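Local coordinates for protein amidohydrolase (Xanthomonas campestris pv. campestris, PDB 4DZH) that probably deaminates adenosine-type nucleosides such as 5'-methylthioadenosine, as a metal-dependent TIM-barrel hydrolase of the ATZ/TRZ family that binds zinc, at residues P11-V24 / R57-L71. Sequence-based numbering, arbitrary orientation. Where two conformers were deposited one is given.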
ATOM      1  N   PRO A  11      -7.227 -27.695 -36.200  1.00 44.09           N
ATOM      2  CA  PRO A  11      -6.441 -27.055 -35.152  1.00 42.08           C
ATOM      3  C   PRO A  11      -5.392 -27.978 -34.504  1.00 40.60           C
ATOM      4  O   PRO A  11      -5.535 -29.209 -34.483  1.00 44.54           O
ATOM      5  CB  PRO A  11      -7.504 -26.598 -34.138  1.00 44.42           C
ATOM      6  CG  PRO A  11      -8.706 -27.471 -34.399  1.00 48.26           C
ATOM      7  CD  PRO A  11      -8.657 -27.832 -35.861  1.00 46.08           C
ATOM      8  N   GLU A  12      -4.339 -27.347 -33.988  1.00 39.08           N
ATOM      9  CA  GLU A  12      -3.224 -27.995 -33.301  1.00 39.11           C
ATOM     10  C   GLU A  12      -3.499 -28.118 -31.803  1.00 37.32           C
ATOM     11  O   GLU A  12      -3.964 -27.190 -31.188  1.00 34.61           O
ATOM     12  CB  GLU A  12      -1.973 -27.157 -33.575  1.00 40.42           C
ATOM     13  CG  GLU A  12      -0.865 -27.135 -32.547  1.00 43.47           C
ATOM     14  CD  GLU A  12       0.270 -26.189 -32.967  1.00 43.34           C
ATOM     15  OE1 GLU A  12       0.178 -25.628 -34.076  1.00 48.21           O
ATOM     16  OE2 GLU A  12       1.248 -25.994 -32.203  1.00 37.97           O
ATOM     17  N   PRO A  13      -3.251 -29.287 -31.222  1.00 33.96           N
ATOM     18  CA  PRO A  13      -3.608 -29.478 -29.817  1.00 33.91           C
ATOM     19  C   PRO A  13      -2.648 -28.726 -28.892  1.00 33.53           C
ATOM     20  O   PRO A  13      -1.451 -28.617 -29.191  1.00 35.12           O
ATOM     21  CB  PRO A  13      -3.438 -30.987 -29.608  1.00 34.06           C
ATOM     22  CG  PRO A  13      -3.345 -31.587 -31.015  1.00 36.31           C
ATOM     23  CD  PRO A  13      -2.765 -30.516 -31.870  1.00 35.80           C
ATOM     24  N   CYS A  14      -3.163 -28.221 -27.777  1.00 31.73           N
ATOM     25  CA  CYS A  14      -2.324 -27.757 -26.683  1.00 29.79           C
ATOM     26  C   CYS A  14      -3.144 -28.005 -25.416  1.00 31.81           C
ATOM     27  O   CYS A  14      -4.341 -28.299 -25.504  1.00 31.27           O
ATOM     28  CB  CYS A  14      -1.979 -26.281 -26.862  1.00 32.35           C
ATOM     29  SG  CYS A  14      -3.377 -25.117 -26.642  1.00 32.27           S
ATOM     30  N   ASP A  15      -2.522 -27.924 -24.244  1.00 28.86           N
ATOM     31  CA  ASP A  15      -3.190 -28.347 -23.009  1.00 26.53           C
ATOM     32  C   ASP A  15      -4.185 -27.271 -22.564  1.00 26.14           C
ATOM     33  O   ASP A  15      -5.343 -27.556 -22.198  1.00 28.33           O
ATOM     34  CB  ASP A  15      -2.170 -28.494 -21.848  1.00 25.55           C
ATOM     35  CG  ASP A  15      -1.262 -29.730 -21.970  1.00 31.02           C
ATOM     36  OD1 ASP A  15      -1.486 -30.592 -22.844  1.00 34.89           O
ATOM     37  OD2 ASP A  15      -0.313 -29.840 -21.156  1.00 31.24           O
ATOM     38  N   LEU A  16      -3.713 -26.031 -22.588  1.00 24.78           N
ATOM     39  CA  LEU A  16      -4.467 -24.922 -22.020  1.00 28.49           C
ATOM     40  C   LEU A  16      -4.283 -23.681 -22.888  1.00 25.88           C
ATOM     41  O   LEU A  16      -3.167 -23.407 -23.351  1.00 28.78           O
ATOM     42  CB  LEU A  16      -3.932 -24.644 -20.608  1.00 25.70           C
ATOM     43  CG  LEU A  16      -4.465 -23.460 -19.810  1.00 27.17           C
ATOM     44  CD1 LEU A  16      -5.930 -23.636 -19.389  1.00 27.23           C
ATOM     45  CD2 LEU A  16      -3.607 -23.257 -18.580  1.00 30.66           C
ATOM     46  N   LEU A  17      -5.365 -22.961 -23.132  1.00 26.37           N
ATOM     47  CA  LEU A  17      -5.300 -21.648 -23.749  1.00 24.43           C
ATOM     48  C   LEU A  17      -5.938 -20.642 -22.782  1.00 24.25           C
ATOM     49  O   LEU A  17      -7.093 -20.807 -22.384  1.00 25.75           O
ATOM     50  CB  LEU A  17      -6.070 -21.637 -25.079  1.00 26.64           C
ATOM     51  CG  LEU A  17      -6.041 -20.275 -25.779  1.00 31.50           C
ATOM     52  CD1 LEU A  17      -4.646 -20.009 -26.311  1.00 31.57           C
ATOM     53  CD2 LEU A  17      -7.069 -20.161 -26.869  1.00 35.85           C
ATOM     54  N   ILE A  18      -5.205 -19.607 -22.398  1.00 21.78           N
ATOM     55  CA  ILE A  18      -5.757 -18.570 -21.517  1.00 20.56           C
ATOM     56  C   ILE A  18      -5.979 -17.354 -22.371  1.00 25.83           C
ATOM     57  O   ILE A  18      -5.023 -16.794 -22.879  1.00 25.50           O
ATOM     58  CB  ILE A  18      -4.773 -18.194 -20.356  1.00 24.31           C
ATOM     59  CG1 ILE A  18      -4.476 -19.417 -19.510  1.00 23.91           C
ATOM     60  CG2 ILE A  18      -5.363 -17.087 -19.458  1.00 25.45           C
ATOM     61  CD1 ILE A  18      -3.223 -19.281 -18.639  1.00 22.33           C
ATOM     62  N   GLU A  19      -7.237 -16.940 -22.542  1.00 28.33           N
ATOM     63  CA  GLU A  19      -7.516 -15.708 -23.280  1.00 24.98           C
ATOM     64  C   GLU A  19      -7.764 -14.569 -22.316  1.00 28.06           C
ATOM     65  O   GLU A  19      -8.544 -14.725 -21.382  1.00 31.54           O
ATOM     66  CB  GLU A  19      -8.740 -15.867 -24.192  1.00 26.35           C
ATOM     67  CG  GLU A  19      -8.654 -17.030 -25.193  1.00 30.50           C
ATOM     68  CD  GLU A  19     -10.000 -17.279 -25.847  1.00 36.77           C
ATOM     69  OE1 GLU A  19     -11.024 -16.687 -25.370  1.00 37.07           O
ATOM     70  OE2 GLU A  19     -10.036 -18.062 -26.829  1.00 40.64           O
ATOM     71  N   ALA A  20      -7.156 -13.417 -22.591  1.00 25.47           N
ATOM     72  CA  ALA A  20      -7.297 -12.280 -21.678  1.00 24.32           C
ATOM     73  C   ALA A  20      -7.486 -10.938 -22.385  1.00 25.03           C
ATOM     74  O   ALA A  20      -7.035 -10.738 -23.526  1.00 29.32           O
ATOM     75  CB  ALA A  20      -6.096 -12.211 -20.768  1.00 26.33           C
ATOM     76  N   GLY A  21      -8.047  -9.972 -21.656  1.00 24.19           N
ATOM     77  CA  GLY A  21      -8.171  -8.638 -22.206  1.00 27.94           C
ATOM     78  C   GLY A  21      -6.835  -8.011 -22.560  1.00 26.96           C
ATOM     79  O   GLY A  21      -6.721  -7.257 -23.523  1.00 27.50           O
ATOM     80  N   TYR A  22      -5.824  -8.293 -21.743  1.00 27.13           N
ATOM     81  CA  TYR A  22      -4.501  -7.680 -21.898  1.00 26.30           C
ATOM     82  C   TYR A  22      -3.476  -8.714 -21.539  1.00 28.88           C
ATOM     83  O   TYR A  22      -3.643  -9.450 -20.547  1.00 31.00           O
ATOM     84  CB  TYR A  22      -4.333  -6.462 -20.977  1.00 25.44           C
ATOM     85  CG  TYR A  22      -5.390  -5.439 -21.232  1.00 25.57           C
ATOM     86  CD1 TYR A  22      -5.209  -4.467 -22.206  1.00 26.88           C
ATOM     87  CD2 TYR A  22      -6.590  -5.457 -20.509  1.00 27.57           C
ATOM     88  CE1 TYR A  22      -6.196  -3.523 -22.466  1.00 31.21           C
ATOM     89  CE2 TYR A  22      -7.597  -4.522 -20.768  1.00 30.21           C
ATOM     90  CZ  TYR A  22      -7.387  -3.552 -21.741  1.00 32.85           C
ATOM     91  OH  TYR A  22      -8.366  -2.604 -22.010  1.00 36.00           O
ATOM     92  N   VAL A  23      -2.448  -8.834 -22.376  1.00 24.83           N
ATOM     93  CA  VAL A  23      -1.289  -9.643 -21.995  1.00 25.84           C
ATOM     94  C   VAL A  23      -0.072  -8.739 -21.824  1.00 24.71           C
ATOM     95  O   VAL A  23       0.243  -7.945 -22.706  1.00 25.40           O
ATOM     96  CB  VAL A  23      -0.958 -10.755 -23.040  1.00 24.38           C
ATOM     97  CG1 VAL A  23       0.346 -11.466 -22.695  1.00 24.10           C
ATOM     98  CG2 VAL A  23      -2.140 -11.741 -23.142  1.00 28.05           C
ATOM     99  N   VAL A  24       0.596  -8.840 -20.671  1.00 24.60           N
ATOM    100  CA  VAL A  24       1.760  -8.026 -20.388  1.00 25.89           C
ATOM    101  C   VAL A  24       2.994  -8.921 -20.343  1.00 26.23           C
ATOM    102  O   VAL A  24       3.258  -9.576 -19.334  1.00 24.93           O
ATOM    103  CB  VAL A  24       1.602  -7.293 -19.031  1.00 23.06           C
ATOM    104  CG1 VAL A  24       2.833  -6.459 -18.756  1.00 24.21           C
ATOM    105  CG2 VAL A  24       0.278  -6.476 -19.012  1.00 22.94           C
ATOM    106  N   ARG A  57      -5.567 -21.467 -34.626  1.00 39.54           N
ATOM    107  CA  ARG A  57      -4.397 -22.312 -34.543  1.00 40.59           C
ATOM    108  C   ARG A  57      -4.547 -23.517 -33.600  1.00 41.53           C
ATOM    109  O   ARG A  57      -4.058 -24.614 -33.910  1.00 43.93           O
ATOM    110  CB  ARG A  57      -3.159 -21.482 -34.174  1.00 41.44           C
ATOM    111  CG  ARG A  57      -1.956 -22.345 -33.818  1.00 42.56           C
ATOM    112  CD  ARG A  57      -0.594 -21.639 -33.881  1.00 39.64           C
ATOM    113  NE  ARG A  57       0.422 -22.548 -33.368  1.00 37.60           N
ATOM    114  CZ  ARG A  57       1.540 -22.193 -32.735  1.00 37.74           C
ATOM    115  NH1 ARG A  57       1.844 -20.917 -32.540  1.00 36.61           N
ATOM    116  NH2 ARG A  57       2.372 -23.138 -32.304  1.00 39.85           N
ATOM    117  N   PHE A  58      -5.217 -23.329 -32.464  1.00 33.71           N
ATOM    118  CA  PHE A  58      -5.209 -24.358 -31.428  1.00 32.41           C
ATOM    119  C   PHE A  58      -6.532 -25.044 -31.145  1.00 32.26           C
ATOM    120  O   PHE A  58      -7.603 -24.439 -31.240  1.00 35.64           O
ATOM    121  CB  PHE A  58      -4.734 -23.729 -30.103  1.00 29.57           C
ATOM    122  CG  PHE A  58      -3.311 -23.278 -30.145  1.00 31.54           C
ATOM    123  CD1 PHE A  58      -2.287 -24.202 -30.127  1.00 31.46           C
ATOM    124  CD2 PHE A  58      -2.999 -21.928 -30.213  1.00 36.19           C
ATOM    125  CE1 PHE A  58      -0.967 -23.801 -30.183  1.00 32.32           C
ATOM    126  CE2 PHE A  58      -1.693 -21.510 -30.263  1.00 32.14           C
ATOM    127  CZ  PHE A  58      -0.663 -22.449 -30.244  1.00 34.75           C
ATOM    128  N   ALA A  59      -6.421 -26.308 -30.730  1.00 33.16           N
ATOM    129  CA  ALA A  59      -7.534 -27.049 -30.154  1.00 33.82           C
ATOM    130  C   ALA A  59      -7.155 -27.357 -28.703  1.00 37.73           C
ATOM    131  O   ALA A  59      -6.681 -28.449 -28.381  1.00 36.63           O
ATOM    132  CB  ALA A  59      -7.788 -28.340 -30.934  1.00 34.08           C
ATOM    133  N   PRO A  60      -7.339 -26.370 -27.817  1.00 37.05           N
ATOM    134  CA  PRO A  60      -6.912 -26.525 -26.419  1.00 33.81           C
ATOM    135  C   PRO A  60      -7.737 -27.577 -25.700  1.00 31.05           C
ATOM    136  O   PRO A  60      -8.947 -27.566 -25.898  1.00 33.99           O
ATOM    137  CB  PRO A  60      -7.240 -25.155 -25.792  1.00 34.37           C
ATOM    138  CG  PRO A  60      -7.430 -24.211 -26.932  1.00 39.09           C
ATOM    139  CD  PRO A  60      -7.903 -25.039 -28.103  1.00 40.20           C
ATOM    140  N   ALA A  61      -7.137 -28.399 -24.834  1.00 30.15           N
ATOM    141  CA  ALA A  61      -7.925 -29.357 -24.048  1.00 32.69           C
ATOM    142  C   ALA A  61      -8.878 -28.587 -23.130  1.00 33.57           C
ATOM    143  O   ALA A  61      -9.999 -29.027 -22.858  1.00 36.66           O
ATOM    144  CB  ALA A  61      -7.010 -30.273 -23.226  1.00 31.96           C
ATOM    145  N   ARG A  62      -8.424 -27.432 -22.659  0.53 33.04           N
ATOM    146  CA  ARG A  62      -9.270 -26.528 -21.884  0.53 31.91           C
ATOM    147  C   ARG A  62      -8.905 -25.061 -22.189  0.53 30.35           C
ATOM    148  O   ARG A  62      -7.741 -24.740 -22.460  0.53 29.16           O
ATOM    149  CB  ARG A  62      -9.188 -26.846 -20.376  0.53 31.13           C
ATOM    150  CG  ARG A  62      -7.760 -26.975 -19.834  0.53 29.74           C
ATOM    151  CD  ARG A  62      -7.675 -27.230 -18.297  0.53 27.09           C
ATOM    152  NE  ARG A  62      -7.882 -28.644 -17.978  0.53 27.25           N
ATOM    153  CZ  ARG A  62      -7.676 -29.206 -16.793  0.53 30.09           C
ATOM    154  NH1 ARG A  62      -7.920 -30.510 -16.627  0.53 27.02           N
ATOM    155  NH2 ARG A  62      -7.208 -28.478 -15.787  0.53 34.80           N
ATOM    156  N   THR A  63      -9.909 -24.181 -22.169  1.00 31.43           N
ATOM    157  CA  THR A  63      -9.688 -22.758 -22.447  1.00 31.13           C
ATOM    158  C   THR A  63     -10.165 -21.957 -21.244  1.00 31.67           C
ATOM    159  O   THR A  63     -11.211 -22.280 -20.685  1.00 28.57           O
ATOM    160  CB  THR A  63     -10.496 -22.277 -23.669  1.00 34.16           C
ATOM    161  OG1 THR A  63     -10.028 -22.954 -24.847  1.00 32.66           O
ATOM    162  CG2 THR A  63     -10.361 -20.763 -23.871  1.00 32.58           C
ATOM    163  N   VAL A  64      -9.389 -20.938 -20.847  1.00 29.00           N
ATOM    164  CA  VAL A  64      -9.762 -20.001 -19.779  1.00 24.00           C
ATOM    165  C   VAL A  64      -9.895 -18.618 -20.382  1.00 25.55           C
ATOM    166  O   VAL A  64      -8.943 -18.084 -20.955  1.00 31.54           O
ATOM    167  CB  VAL A  64      -8.682 -19.997 -18.666  1.00 25.48           C
ATOM    168  CG1 VAL A  64      -8.968 -18.900 -17.617  1.00 25.65           C
ATOM    169  CG2 VAL A  64      -8.589 -21.365 -18.034  1.00 24.78           C
ATOM    170  N   SER A  65     -11.080 -18.021 -20.282  1.00 25.86           N
ATOM    171  CA  SER A  65     -11.267 -16.738 -20.907  1.00 26.35           C
ATOM    172  C   SER A  65     -11.497 -15.688 -19.834  1.00 27.39           C
ATOM    173  O   SER A  65     -12.428 -15.808 -19.029  1.00 29.86           O
ATOM    174  CB  SER A  65     -12.455 -16.757 -21.861  1.00 37.21           C
ATOM    175  OG  SER A  65     -13.638 -16.572 -21.135  1.00 39.21           O
ATOM    176  N   ARG A  66     -10.672 -14.649 -19.869  1.00 27.14           N
ATOM    177  CA  ARG A  66     -10.750 -13.572 -18.877  1.00 24.58           C
ATOM    178  C   ARG A  66     -10.670 -12.277 -19.651  1.00 25.96           C
ATOM    179  O   ARG A  66      -9.632 -11.629 -19.690  1.00 25.84           O
ATOM    180  CB  ARG A  66      -9.571 -13.685 -17.911  1.00 24.40           C
ATOM    181  CG  ARG A  66      -9.596 -14.918 -17.058  1.00 22.17           C
ATOM    182  CD  ARG A  66     -10.749 -14.939 -16.054  1.00 25.42           C
ATOM    183  NE  ARG A  66     -10.669 -16.136 -15.207  1.00 28.08           N
ATOM    184  CZ  ARG A  66     -11.319 -17.284 -15.421  1.00 26.30           C
ATOM    185  NH1 ARG A  66     -12.137 -17.445 -16.477  1.00 28.68           N
ATOM    186  NH2 ARG A  66     -11.172 -18.303 -14.575  1.00 27.03           N
ATOM    187  N   PRO A  67     -11.758 -11.911 -20.340  1.00 28.51           N
ATOM    188  CA  PRO A  67     -11.672 -10.761 -21.250  1.00 29.22           C
ATOM    189  C   PRO A  67     -11.466  -9.412 -20.559  1.00 27.39           C
ATOM    190  O   PRO A  67     -11.094  -8.447 -21.239  1.00 30.87           O
ATOM    191  CB  PRO A  67     -13.014 -10.806 -21.970  1.00 31.46           C
ATOM    192  CG  PRO A  67     -13.911 -11.537 -21.029  1.00 31.18           C
ATOM    193  CD  PRO A  67     -13.088 -12.544 -20.349  1.00 30.67           C
ATOM    194  N   ASP A  68     -11.667  -9.351 -19.244  1.00 26.52           N
ATOM    195  CA  ASP A  68     -11.547  -8.088 -18.491  1.00 27.98           C
ATOM    196  C   ASP A  68     -10.210  -8.000 -17.758  1.00 28.26           C
ATOM    197  O   ASP A  68      -9.934  -7.006 -17.051  1.00 27.10           O
ATOM    198  CB  ASP A  68     -12.685  -7.944 -17.467  1.00 31.06           C
ATOM    199  CG  ASP A  68     -14.058  -7.753 -18.122  1.00 41.79           C
ATOM    200  OD1 ASP A  68     -14.146  -7.055 -19.163  1.00 42.03           O
ATOM    201  OD2 ASP A  68     -15.051  -8.291 -17.576  1.00 50.11           O
ATOM    202  N   ALA A  69      -9.377  -9.018 -17.929  1.00 26.01           N
ATOM    203  CA  ALA A  69      -8.205  -9.162 -17.049  1.00 21.18           C
ATOM    204  C   ALA A  69      -6.934  -8.846 -17.799  1.00 24.90           C
ATOM    205  O   ALA A  69      -6.885  -9.020 -19.029  1.00 25.34           O
ATOM    206  CB  ALA A  69      -8.109 -10.596 -16.494  1.00 22.00           C
ATOM    207  N   ALA A  70      -5.896  -8.442 -17.053  1.00 23.20           N
ATOM    208  CA  ALA A  70      -4.513  -8.445 -17.548  1.00 24.27           C
ATOM    209  C   ALA A  70      -3.895  -9.777 -17.172  1.00 21.96           C
ATOM    210  O   ALA A  70      -4.072 -10.267 -16.061  1.00 21.52           O
ATOM    211  CB  ALA A  70      -3.718  -7.336 -16.905  1.00 24.70           C
ATOM    212  N   LEU A  71      -3.166 -10.389 -18.105  1.00 22.08           N
ATOM    213  CA  LEU A  71      -2.387 -11.590 -17.819  1.00 21.19           C
ATOM    214  C   LEU A  71      -0.910 -11.196 -17.814  1.00 21.01           C
ATOM    215  O   LEU A  71      -0.428 -10.567 -18.760  1.00 22.47           O
ATOM    216  CB  LEU A  71      -2.673 -12.671 -18.888  1.00 23.11           C
ATOM    217  CG  LEU A  71      -1.996 -14.041 -18.715  1.00 22.76           C
ATOM    218  CD1 LEU A  71      -2.396 -14.812 -17.481  1.00 22.69           C
ATOM    219  CD2 LEU A  71      -2.311 -14.900 -19.956  1.00 25.72           C
TER
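Gly-21 faces a beta bulge that shifts the parallel pairing by two residues: Ala-20 pairs with Arg-66, but Tyr-22 with Ala-70. The slack is taken up by a type I turn from Arg-66 to Ala-69, and Arg-66 O receives Gly-21 N across the strands and Ala-69 N within the turn, from opposite faces of its carbonyl plane. Glycine suits the corner because a CB there would run into Pro-67 O, from which Gly-21 CA is already just 3.1 Å. Beyond the bulge pairing resumes, and Leu-71 N bonds to Tyr-22 O at 2.7 Å.

Strands 16-20 and 63-66 run nearly parallel, their axes 9° apart, with Leu-17 and Glu-19 each bonding through both N and O. On one face the branched, apolar Ile-18 lays CG2 against CD2 of Leu-71 (3.8 Å), the two side chains crossing at about a right angle. Small Ala-20 lets Leu-71 CB come close. On the other face the puckered ring of Pro-60 lies alongside Leu-17, Pro-60 CG to Leu-17 CB a tight 3.5 Å, while Glu-19 passes Thr-63 and ends in a salt bridge with Arg-55.

At the far end Arg-57 grips Glu-12 side-on, NE to OE1 (3.2 Å) and NH2 to OE2 (3.1 Å). Glu-12 CG stands anti to the backbone N (chi1 151°), and its extended chain runs beside that of Arg-57, bringing the opposite charges together; the carboxylate and guanidinium planes are 54° apart. Cys-14 SG approaches the Phe-58 ring obliquely, 4.4 Å from its centroid.

Strand 63-66 is the edge strand, within this chain, of a four-stranded mixed sheet away from the metal sites, with 16-20 between it and 36-41. Leu-71 also packs on strand 381-385, where strands 22-23 and 69-80 enter the next sheet, while Phe-58, just after helix 51-57, rests on strand 44-50.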